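Local coordinates for protein ribonucleoside-diphosphate reductase subunit beta (Clostridium botulinum, PDB 6ZJK) that forms the di-iron R2 subunit of a ribonucleotide reductase and probably generates the radical used to make deoxyribonucleotides from ribonucleotides, at residues 112-117 and 132-137; 199-204 and 240-245; 69-74 and 138-143. One frame throughout, in Å; residues are numbered along the deposited sequence.

Contact 1 of 3, residues 112-117 and 132-137. With FE (Fe (III) ion), chain G; FE (Fe (III) ion), chain H.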
loop_
_atom_site.group_PDB
_atom_site.type_symbol
_atom_site.label_atom_id
_atom_site.label_comp_id
_atom_site.label_asym_id
_atom_site.label_seq_id
_atom_site.Cartn_x
_atom_site.Cartn_y
_atom_site.Cartn_z
ATOM N N GLU A 112 3.880 8.029 -4.144
ATOM C CA GLU A 112 5.250 8.042 -3.879
ATOM C C GLU A 112 5.601 8.631 -2.545
ATOM O O GLU A 112 6.551 8.229 -1.977
ATOM C CB GLU A 112 5.946 8.877 -4.914
ATOM C CG GLU A 112 6.010 8.252 -6.267
ATOM C CD GLU A 112 7.018 7.168 -6.353
ATOM O OE1 GLU A 112 6.815 6.304 -7.176
ATOM O OE2 GLU A 112 8.002 7.202 -5.624
ATOM N N ASN A 113 4.862 9.605 -2.066
ATOM C CA ASN A 113 5.198 10.251 -0.822
ATOM C C ASN A 113 4.681 9.614 0.462
ATOM O O ASN A 113 5.332 9.680 1.436
ATOM C CB ASN A 113 4.740 11.683 -0.828
ATOM C CG ASN A 113 5.269 12.461 0.318
ATOM O OD1 ASN A 113 6.457 12.555 0.499
ATOM N ND2 ASN A 113 4.402 13.031 1.077
ATOM N N LEU A 114 3.485 9.080 0.441
ATOM C CA LEU A 114 2.914 8.445 1.599
ATOM C C LEU A 114 3.841 7.449 2.312
ATOM O O LEU A 114 3.890 7.440 3.499
ATOM C CB LEU A 114 1.600 7.791 1.246
ATOM C CG LEU A 114 0.490 8.780 1.032
ATOM C CD1 LEU A 114 -0.811 8.146 0.691
ATOM C CD2 LEU A 114 0.368 9.683 2.222
ATOM N N PRO A 115 4.576 6.647 1.562
ATOM C CA PRO A 115 5.440 5.720 2.266
ATOM C C PRO A 115 6.585 6.383 2.939
ATOM O O PRO A 115 7.230 5.790 3.741
ATOM C CB PRO A 115 5.963 4.840 1.179
ATOM C CG PRO A 115 4.975 4.898 0.136
ATOM C CD PRO A 115 4.272 6.187 0.213
ATOM N N ASN A 116 6.844 7.619 2.599
ATOM C CA ASN A 116 7.933 8.317 3.207
ATOM C C ASN A 116 7.500 8.932 4.502
ATOM O O ASN A 116 8.285 9.182 5.376
ATOM C CB ASN A 116 8.415 9.392 2.272
ATOM C CG ASN A 116 9.456 8.897 1.342
ATOM O OD1 ASN A 116 9.312 7.860 0.733
ATOM N ND2 ASN A 116 10.519 9.649 1.225
ATOM N N ILE A 117 6.233 9.172 4.609
ATOM C CA ILE A 117 5.736 9.710 5.787
ATOM C C ILE A 117 5.570 8.543 6.704
ATOM O O ILE A 117 6.021 8.571 7.799
ATOM C CB ILE A 117 4.428 10.392 5.512
ATOM C CG1 ILE A 117 4.712 11.791 5.041
ATOM C CG2 ILE A 117 3.573 10.426 6.739
ATOM C CD1 ILE A 117 3.511 12.485 4.520
ATOM N N ILE A 132 -3.066 1.430 3.426
ATOM C CA ILE A 132 -4.292 1.238 2.726
ATOM C C ILE A 132 -4.562 2.483 1.864
ATOM O O ILE A 132 -5.052 2.396 0.795
ATOM C CB ILE A 132 -5.445 1.039 3.668
ATOM C CG1 ILE A 132 -5.234 -0.189 4.542
ATOM C CG2 ILE A 132 -6.724 0.875 2.931
ATOM C CD1 ILE A 132 -6.316 -0.419 5.562
ATOM N N GLN A 133 -4.209 3.644 2.380
ATOM C CA GLN A 133 -4.404 4.864 1.664
ATOM C C GLN A 133 -3.586 4.806 0.407
ATOM O O GLN A 133 -4.089 5.088 -0.603
ATOM C CB GLN A 133 -4.023 6.087 2.480
ATOM C CG GLN A 133 -4.314 7.410 1.838
ATOM C CD GLN A 133 -3.928 8.623 2.653
ATOM O OE1 GLN A 133 -3.613 8.567 3.821
ATOM N NE2 GLN A 133 -3.963 9.751 2.006
ATOM N N THR A 134 -2.323 4.448 0.512
ATOM C CA THR A 134 -1.443 4.387 -0.656
ATOM C C THR A 134 -2.017 3.488 -1.749
ATOM O O THR A 134 -1.972 3.831 -2.943
ATOM C CB THR A 134 -0.062 3.888 -0.244
ATOM O OG1 THR A 134 0.507 4.795 0.699
ATOM C CG2 THR A 134 0.851 3.786 -1.440
ATOM N N PHE A 135 -2.546 2.332 -1.351
ATOM C CA PHE A 135 -3.198 1.411 -2.275
ATOM C C PHE A 135 -4.378 2.078 -2.983
ATOM O O PHE A 135 -4.541 1.929 -4.198
ATOM C CB PHE A 135 -3.626 0.179 -1.475
ATOM C CG PHE A 135 -4.737 -0.610 -2.079
ATOM C CD1 PHE A 135 -4.483 -1.549 -3.074
ATOM C CD2 PHE A 135 -6.033 -0.467 -1.614
ATOM C CE1 PHE A 135 -5.507 -2.316 -3.607
ATOM C CE2 PHE A 135 -7.071 -1.221 -2.147
ATOM C CZ PHE A 135 -6.807 -2.149 -3.146
ATOM N N GLN A 136 -5.186 2.848 -2.246
ATOM C CA GLN A 136 -6.337 3.548 -2.829
ATOM C C GLN A 136 -5.909 4.628 -3.808
ATOM O O GLN A 136 -6.611 4.867 -4.799
ATOM C CB GLN A 136 -7.222 4.182 -1.735
ATOM C CG GLN A 136 -7.973 3.149 -0.897
ATOM C CD GLN A 136 -8.878 3.710 0.170
ATOM O OE1 GLN A 136 -8.880 4.922 0.451
ATOM N NE2 GLN A 136 -9.681 2.826 0.772
ATOM N N GLU A 137 -4.794 5.267 -3.574
ATOM C CA GLU A 137 -4.280 6.263 -4.454
ATOM C C GLU A 137 -3.816 5.609 -5.784
ATOM O O GLU A 137 -4.000 6.172 -6.816
ATOM C CB GLU A 137 -3.162 7.065 -3.830
ATOM C CG GLU A 137 -3.416 7.838 -2.544
ATOM C CD GLU A 137 -4.605 8.783 -2.486
ATOM O OE1 GLU A 137 -5.530 8.661 -3.208
ATOM O OE2 GLU A 137 -4.631 9.655 -1.639
HETATM FE FE FE G . -6.401 10.895 -1.292
HETATM FE FE FE H . -6.746 10.019 -4.440
HETATM O O HOH W 1 -8.068 10.115 -2.423
#
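L114 of helix 90-118 reaches across to T134, Q133 and E137 of helix 124-151. Its CB sits 3.2 Å from T134 OG1. CG stands beside the backbone N (chi1 -73°) and passes the same oxygen at 4.0 Å; with the chain extended beyond it, CD1 also skirts T134 OG1, at 3.6 Å, before going on to the next turn. There CD1 lies 3.7 Å from Q133 CD, the two side chains crossing at about a right angle, and 4.2 Å from E137 CG. A branched, purely apolar residue suits this place, since it meets the extended chain and amide of Q133 and the methylene of E137, whose carboxylate is committed to the irons.

T134 is short, so its OG1 comes up against L114 CB without a longer chain between the helices. OG1 turns back along its own helix to bond L130 O, and its polar need is met while it lies against L114 and P115 CD. P115 has no N-H to give; the backbone N of P115 and of N116 both lack a bond to the turn before, and the helix is kinked here.

The local axes of 112-117 and 132-137 run antiparallel at 174° and 9.4 Å apart, within the all-helical ferritin-like fold of R2 proteins. E137, bent at chi2 (-52°), bridges the metals: OE2 binds one iron at 2.2 Å and OE1 the other, also at 2.2 Å. Water 1 bridges the same pair. The chemistry implies a division of labour: apolar L114 packs against the methylene of a carboxylate ligand whose charge is probably balanced by two ferric ions.

Contact 2 of 3, residues 199-204 and 240-245; sequences ANYILE and THLVLF. With FE (Fe (III) ion), chain G.
Helices 190-220 and 225-255 run antiparallel here, the local axes of 199-204 and 240-245 lying 9.6 Å apart at 155°, with Y201 and F245 the closest pair of CA atoms. E204 and H241 meet at one iron. E204 OE2 binds it at 2.1 Å and H241 ND1 at 2.4 Å; OE2 lies at the edge of the imidazole, in its plane, and the carboxylate is turned 31° from the ring. The other oxygen, OE1, rests 3.2 Å from H241 CB. The other ring nitrogen, NE2, is hydrogen-bonded to Q136 OE1, which, with the metal bond, holds the ring's rotation.

Both ligands come from the helical bundle that houses the di-iron centre in R2 proteins, where E137 and E238 complete the protein ligands of this iron. One turn away from the ligands, N200 and F245 lie with amide and ring planes only 20° apart, N200 CB 3.6 Å from F245 CE2. The amide also has a polar partner, Q110, which bonds OD1. Y201, its CG anti to the backbone N, brings CE1 to 4.0 Å from L242 CD1, an apolar contact in which the two side chains cross at about a right angle, while its hydroxyl bonds R310 O and Q246. L242 CD1 also packs on E204 CB, at 4.1 Å.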
loop_
_atom_site.group_PDB
_atom_site.type_symbol
_atom_site.label_atom_id
_atom_site.label_comp_id
_atom_site.label_asym_id
_atom_site.label_seq_id
_atom_site.Cartn_x
_atom_site.Cartn_y
_atom_site.Cartn_z
ATOM N N ALA A 199 0.566 19.820 4.107
ATOM C CA ALA A 199 0.483 19.828 2.652
ATOM C C ALA A 199 -0.460 18.759 2.146
ATOM O O ALA A 199 -1.298 19.010 1.338
ATOM C CB ALA A 199 1.825 19.634 2.075
ATOM N N ASN A 200 -0.312 17.552 2.656
ATOM C CA ASN A 200 -1.192 16.488 2.335
ATOM C C ASN A 200 -2.612 16.831 2.583
ATOM O O ASN A 200 -3.427 16.558 1.794
ATOM C CB ASN A 200 -0.907 15.350 3.268
ATOM C CG ASN A 200 -0.238 14.220 2.617
ATOM O OD1 ASN A 200 -0.847 13.479 1.926
ATOM N ND2 ASN A 200 1.030 14.083 2.852
ATOM N N TYR A 201 -2.908 17.373 3.757
ATOM C CA TYR A 201 -4.256 17.745 4.151
ATOM C C TYR A 201 -4.843 18.743 3.167
ATOM O O TYR A 201 -5.924 18.607 2.735
ATOM C CB TYR A 201 -4.274 18.244 5.614
ATOM C CG TYR A 201 -5.607 18.596 6.186
ATOM C CD1 TYR A 201 -6.614 17.718 6.184
ATOM C CD2 TYR A 201 -5.838 19.829 6.747
ATOM C CE1 TYR A 201 -7.828 18.050 6.666
ATOM C CE2 TYR A 201 -7.050 20.156 7.255
ATOM C CZ TYR A 201 -8.033 19.256 7.219
ATOM O OH TYR A 201 -9.233 19.503 7.664
ATOM N N ILE A 202 -4.067 19.721 2.783
ATOM C CA ILE A 202 -4.505 20.701 1.811
ATOM C C ILE A 202 -4.807 20.054 0.466
ATOM O O ILE A 202 -5.846 20.231 -0.052
ATOM C CB ILE A 202 -3.478 21.799 1.651
ATOM C CG1 ILE A 202 -3.492 22.688 2.869
ATOM C CG2 ILE A 202 -3.764 22.603 0.417
ATOM C CD1 ILE A 202 -2.259 23.492 3.044
ATOM N N LEU A 203 -3.896 19.226 0.002
ATOM C CA LEU A 203 -4.022 18.528 -1.263
ATOM C C LEU A 203 -5.304 17.788 -1.396
ATOM O O LEU A 203 -5.993 17.969 -2.304
ATOM C CB LEU A 203 -2.840 17.629 -1.496
ATOM C CG LEU A 203 -2.824 16.721 -2.726
ATOM C CD1 LEU A 203 -1.433 16.291 -3.043
ATOM C CD2 LEU A 203 -3.733 15.553 -2.663
ATOM N N GLU A 204 -5.651 17.026 -0.405
ATOM C CA GLU A 204 -6.849 16.245 -0.395
ATOM C C GLU A 204 -8.123 16.966 -0.110
ATOM O O GLU A 204 -9.120 16.642 -0.640
ATOM C CB GLU A 204 -6.661 15.186 0.651
ATOM C CG GLU A 204 -5.378 14.429 0.397
ATOM C CD GLU A 204 -5.366 13.012 0.874
ATOM O OE1 GLU A 204 -5.446 12.854 2.066
ATOM O OE2 GLU A 204 -5.248 12.095 0.055
ATOM N N THR A 240 -12.387 9.752 3.718
ATOM C CA THR A 240 -11.667 8.952 4.661
ATOM C C THR A 240 -10.244 9.393 4.773
ATOM O O THR A 240 -9.710 9.371 5.811
ATOM C CB THR A 240 -11.792 7.453 4.383
ATOM O OG1 THR A 240 -11.033 7.073 3.252
ATOM C CG2 THR A 240 -13.151 7.103 4.128
ATOM N N HIS A 241 -9.643 9.874 3.707
ATOM C CA HIS A 241 -8.256 10.326 3.785
ATOM C C HIS A 241 -8.154 11.629 4.565
ATOM O O HIS A 241 -7.195 11.903 5.180
ATOM C CB HIS A 241 -7.600 10.511 2.430
ATOM C CG HIS A 241 -7.565 9.283 1.569
ATOM N ND1 HIS A 241 -6.915 9.253 0.371
ATOM C CD2 HIS A 241 -8.081 8.053 1.743
ATOM C CE1 HIS A 241 -7.058 8.068 -0.168
ATOM N NE2 HIS A 241 -7.786 7.330 0.631
ATOM N N LEU A 242 -9.179 12.430 4.465
ATOM C CA LEU A 242 -9.280 13.680 5.151
ATOM C C LEU A 242 -9.367 13.440 6.643
ATOM O O LEU A 242 -8.617 13.934 7.355
ATOM C CB LEU A 242 -10.549 14.329 4.705
ATOM C CG LEU A 242 -10.574 15.752 4.315
ATOM C CD1 LEU A 242 -9.360 16.095 3.532
ATOM C CD2 LEU A 242 -11.833 16.004 3.535
ATOM N N VAL A 243 -10.307 12.649 7.075
ATOM C CA VAL A 243 -10.446 12.359 8.461
ATOM C C VAL A 243 -9.235 11.686 9.047
ATOM O O VAL A 243 -8.912 11.910 10.149
ATOM C CB VAL A 243 -11.645 11.543 8.758
ATOM C CG1 VAL A 243 -11.754 11.399 10.236
ATOM C CG2 VAL A 243 -12.866 12.229 8.247
ATOM N N LEU A 244 -8.559 10.864 8.281
ATOM C CA LEU A 244 -7.317 10.251 8.756
ATOM C C LEU A 244 -6.281 11.316 9.094
ATOM O O LEU A 244 -5.739 11.340 10.208
ATOM C CB LEU A 244 -6.770 9.262 7.717
ATOM C CG LEU A 244 -5.417 8.563 7.950
ATOM C CD1 LEU A 244 -5.417 7.821 9.276
ATOM C CD2 LEU A 244 -5.110 7.596 6.834
ATOM N N PHE A 245 -6.035 12.228 8.168
ATOM C CA PHE A 245 -5.080 13.297 8.405
ATOM C C PHE A 245 -5.544 14.277 9.506
ATOM O O PHE A 245 -4.778 14.754 10.228
ATOM C CB PHE A 245 -4.610 13.980 7.120
ATOM C CG PHE A 245 -3.446 13.283 6.468
ATOM C CD1 PHE A 245 -3.615 12.138 5.817
ATOM C CD2 PHE A 245 -2.188 13.758 6.578
ATOM C CE1 PHE A 245 -2.572 11.486 5.270
ATOM C CE2 PHE A 245 -1.133 13.100 6.028
ATOM C CZ PHE A 245 -1.331 11.969 5.374
HETATM FE FE FE G . -6.401 10.895 -1.292
HETATM O O HOH W 1 -8.068 10.115 -2.423
#

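Contact 3 of 3, residues 69-74 and 138-143; sequences NFWIPE and EIHAQS. With FE (Fe (III) ion), chain H; GOL (glycerol), chain F.
The indole of W71 and the imidazole of H140 meet edge to edge, W71 CZ2 4.0 Å from H140 CD2, each atom near the plane of the other ring. Water 1 lies in the imidazole plane at another edge, and ND1 binds an iron at 2.4 Å. I139 CG2 and S143 CB approach the indole obliquely, and Y233 stacks with it. D237 OD2 accepts hydrogen bonds from both W71 NE1 and H140 NE2, so this carboxylate orients the metal ligand from the second shell and would probably strengthen ND1 as an electron-pair donor to the iron. Tryptophan suits its place by offering both a flat apolar surface and an N-H for D237. Its chi1 of 62° sets CG between the backbone N and the carbonyl carbon.

P73 presents a compact apolar ring to the helix: CG lies 3.8 Å from I139 CG2 and 3.6 Å from Q142 OE1. Branched I139 can touch P73 with CG2 and F70 with CD1, 4.2 Å from F70 CE1. W71 O is buried here with no polar partner. At the outer end, Q142 links to the loop indirectly. Water 2 accepts from E74 N and donates to Q142 OE1. A glycerol, probably from the crystallisation liquor, receives a bond from Q142 NE2 at O1 (2.9 Å) and gives one from O2 to E74 OE2 (2.7 Å).

F70 of the second subunit stacks on F70 of this chain, and R64 of that subunit forms a salt bridge with E74. Within the chain, the loop between helices 58-68 and 79-84 lies along helix 124-151, with helix 225-255 meeting W71 and H140.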
loop_
_atom_site.group_PDB
_atom_site.type_symbol
_atom_site.label_atom_id
_atom_site.label_comp_id
_atom_site.label_asym_id
_atom_site.label_seq_id
_atom_site.Cartn_x
_atom_site.Cartn_y
_atom_site.Cartn_z
ATOM N N ASN A 69 -15.171 0.208 1.456
ATOM C CA ASN A 69 -15.284 1.137 0.334
ATOM C C ASN A 69 -14.603 0.633 -0.946
ATOM O O ASN A 69 -14.484 1.408 -1.904
ATOM C CB ASN A 69 -14.681 2.497 0.700
ATOM C CG ASN A 69 -15.586 3.329 1.597
ATOM O OD1 ASN A 69 -16.800 3.107 1.689
ATOM N ND2 ASN A 69 -14.986 4.301 2.266
ATOM N N PHE A 70 -14.112 -0.613 -0.965
ATOM C CA PHE A 70 -13.326 -1.122 -2.102
ATOM C C PHE A 70 -14.140 -1.131 -3.401
ATOM O O PHE A 70 -15.307 -1.533 -3.427
ATOM C CB PHE A 70 -12.796 -2.531 -1.774
ATOM C CG PHE A 70 -12.049 -3.214 -2.917
ATOM C CD1 PHE A 70 -10.727 -2.917 -3.177
ATOM C CD2 PHE A 70 -12.661 -4.193 -3.686
ATOM C CE1 PHE A 70 -10.038 -3.561 -4.219
ATOM C CE2 PHE A 70 -11.976 -4.846 -4.718
ATOM C CZ PHE A 70 -10.668 -4.522 -4.987
ATOM N N TRP A 71 -13.513 -0.705 -4.470
ATOM C CA TRP A 71 -14.137 -0.661 -5.775
ATOM C C TRP A 71 -13.089 -0.875 -6.870
ATOM O O TRP A 71 -11.933 -0.678 -6.664
ATOM C CB TRP A 71 -14.917 0.647 -5.976
ATOM C CG TRP A 71 -14.069 1.844 -5.919
ATOM C CD1 TRP A 71 -13.478 2.353 -4.844
ATOM C CD2 TRP A 71 -13.688 2.663 -7.008
ATOM N NE1 TRP A 71 -12.752 3.428 -5.174
ATOM C CE2 TRP A 71 -12.864 3.642 -6.511
ATOM C CE3 TRP A 71 -13.960 2.653 -8.366
ATOM C CZ2 TRP A 71 -12.307 4.602 -7.305
ATOM C CZ3 TRP A 71 -13.409 3.596 -9.143
ATOM C CH2 TRP A 71 -12.599 4.561 -8.621
ATOM N N ILE A 72 -13.542 -1.307 -8.020
ATOM C CA ILE A 72 -12.709 -1.574 -9.161
ATOM C C ILE A 72 -13.209 -0.728 -10.304
ATOM O O ILE A 72 -14.276 -0.914 -10.785
ATOM C CB ILE A 72 -12.716 -3.067 -9.546
ATOM C CG1 ILE A 72 -12.283 -3.937 -8.370
ATOM C CG2 ILE A 72 -11.800 -3.306 -10.711
ATOM C CD1 ILE A 72 -12.298 -5.414 -8.642
ATOM N N PRO A 73 -12.400 0.192 -10.728
ATOM C CA PRO A 73 -12.706 1.166 -11.765
ATOM C C PRO A 73 -13.251 0.577 -13.029
ATOM O O PRO A 73 -14.277 0.967 -13.505
ATOM C CB PRO A 73 -11.392 1.829 -12.021
ATOM C CG PRO A 73 -10.617 1.594 -10.839
ATOM C CD PRO A 73 -11.089 0.396 -10.157
ATOM N N GLU A 74 -12.662 -0.515 -13.505
ATOM C CA GLU A 74 -13.108 -1.196 -14.740
ATOM C C GLU A 74 -14.443 -1.873 -14.691
ATOM O O GLU A 74 -14.939 -2.222 -15.661
ATOM C CB GLU A 74 -12.039 -2.123 -15.308
ATOM C CG GLU A 74 -10.834 -1.390 -15.841
ATOM C CD GLU A 74 -9.756 -2.269 -16.452
ATOM O OE1 GLU A 74 -9.933 -3.490 -16.481
ATOM O OE2 GLU A 74 -8.740 -1.729 -16.905
ATOM N N GLU A 138 -3.216 4.427 -5.713
ATOM C CA GLU A 138 -2.867 3.696 -6.930
ATOM C C GLU A 138 -4.109 3.365 -7.748
ATOM O O GLU A 138 -4.081 3.416 -8.989
ATOM C CB GLU A 138 -2.085 2.424 -6.604
ATOM C CG GLU A 138 -0.730 2.640 -5.935
ATOM C CD GLU A 138 0.360 3.083 -6.894
ATOM O OE1 GLU A 138 0.076 3.296 -8.095
ATOM O OE2 GLU A 138 1.523 3.203 -6.451
ATOM N N ILE A 139 -5.203 3.004 -7.078
ATOM C CA ILE A 139 -6.443 2.717 -7.797
ATOM C C ILE A 139 -7.003 3.977 -8.464
ATOM O O ILE A 139 -7.545 3.917 -9.582
ATOM C CB ILE A 139 -7.446 2.034 -6.856
ATOM C CG1 ILE A 139 -6.923 0.626 -6.523
ATOM C CG2 ILE A 139 -8.835 1.947 -7.470
ATOM C CD1 ILE A 139 -7.955 -0.248 -5.854
ATOM N N HIS A 140 -6.793 5.112 -7.854
ATOM C CA HIS A 140 -7.286 6.374 -8.368
ATOM C C HIS A 140 -6.556 6.709 -9.640
ATOM O O HIS A 140 -7.134 6.995 -10.610
ATOM C CB HIS A 140 -7.166 7.501 -7.345
ATOM C CG HIS A 140 -8.082 7.348 -6.169
ATOM N ND1 HIS A 140 -7.932 8.054 -5.000
ATOM C CD2 HIS A 140 -9.114 6.513 -5.973
ATOM C CE1 HIS A 140 -8.849 7.654 -4.157
ATOM N NE2 HIS A 140 -9.576 6.728 -4.721
ATOM N N ALA A 141 -5.268 6.614 -9.579
ATOM C CA ALA A 141 -4.433 6.917 -10.733
ATOM C C ALA A 141 -4.762 6.007 -11.906
ATOM O O ALA A 141 -4.771 6.449 -13.066
ATOM C CB ALA A 141 -2.956 6.815 -10.351
ATOM N N GLN A 142 -5.086 4.755 -11.670
ATOM C CA GLN A 142 -5.416 3.814 -12.713
ATOM C C GLN A 142 -6.735 4.070 -13.341
ATOM O O GLN A 142 -6.919 3.824 -14.488
ATOM C CB GLN A 142 -5.419 2.391 -12.195
ATOM C CG GLN A 142 -5.513 1.332 -13.248
ATOM C CD GLN A 142 -6.849 0.766 -13.356
ATOM O OE1 GLN A 142 -7.544 0.655 -12.412
ATOM N NE2 GLN A 142 -7.212 0.401 -14.503
ATOM N N SER A 143 -7.669 4.515 -12.538
ATOM C CA SER A 143 -8.979 4.970 -12.988
ATOM C C SER A 143 -8.862 5.958 -14.141
ATOM O O SER A 143 -9.790 6.059 -14.956
ATOM C CB SER A 143 -9.779 5.603 -11.836
ATOM O OG SER A 143 -9.301 6.902 -11.504
HETATM FE FE FE H . -6.746 10.019 -4.440
HETATM C C1 GOL F . -4.365 -0.506 -16.190
HETATM O O1 GOL F . -5.262 0.483 -16.626
HETATM C C2 GOL F . -5.113 -1.791 -16.038
HETATM O O2 GOL F . -6.030 -2.017 -17.088
HETATM C C3 GOL F . -4.211 -2.965 -15.843
HETATM O O3 GOL F . -5.065 -4.043 -15.511
HETATM O O HOH W 2 -9.967 -1.132 -12.759
HETATM O O HOH W 1 -8.068 10.115 -2.423
#

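From the N terminus, the loop at 69-74 comes first; the chain then runs through helix 90-118, turns back into helix 124-151, and closes contact 3 at 138-143. Contact 1 is nested inside that loop, joining the two helices across their short connection. Contact 2 follows in series, its loop opened on helix 190-220 and closed on helix 225-255. All three contacts reach the di-iron centre: contacts 1 and 2 share one iron, contacts 1 and 3 the other, and water 1 belongs to all three. Contacts 1 and 3 also touch directly, F135 against F70, and both border the second subunit, which contact 2 does not touch.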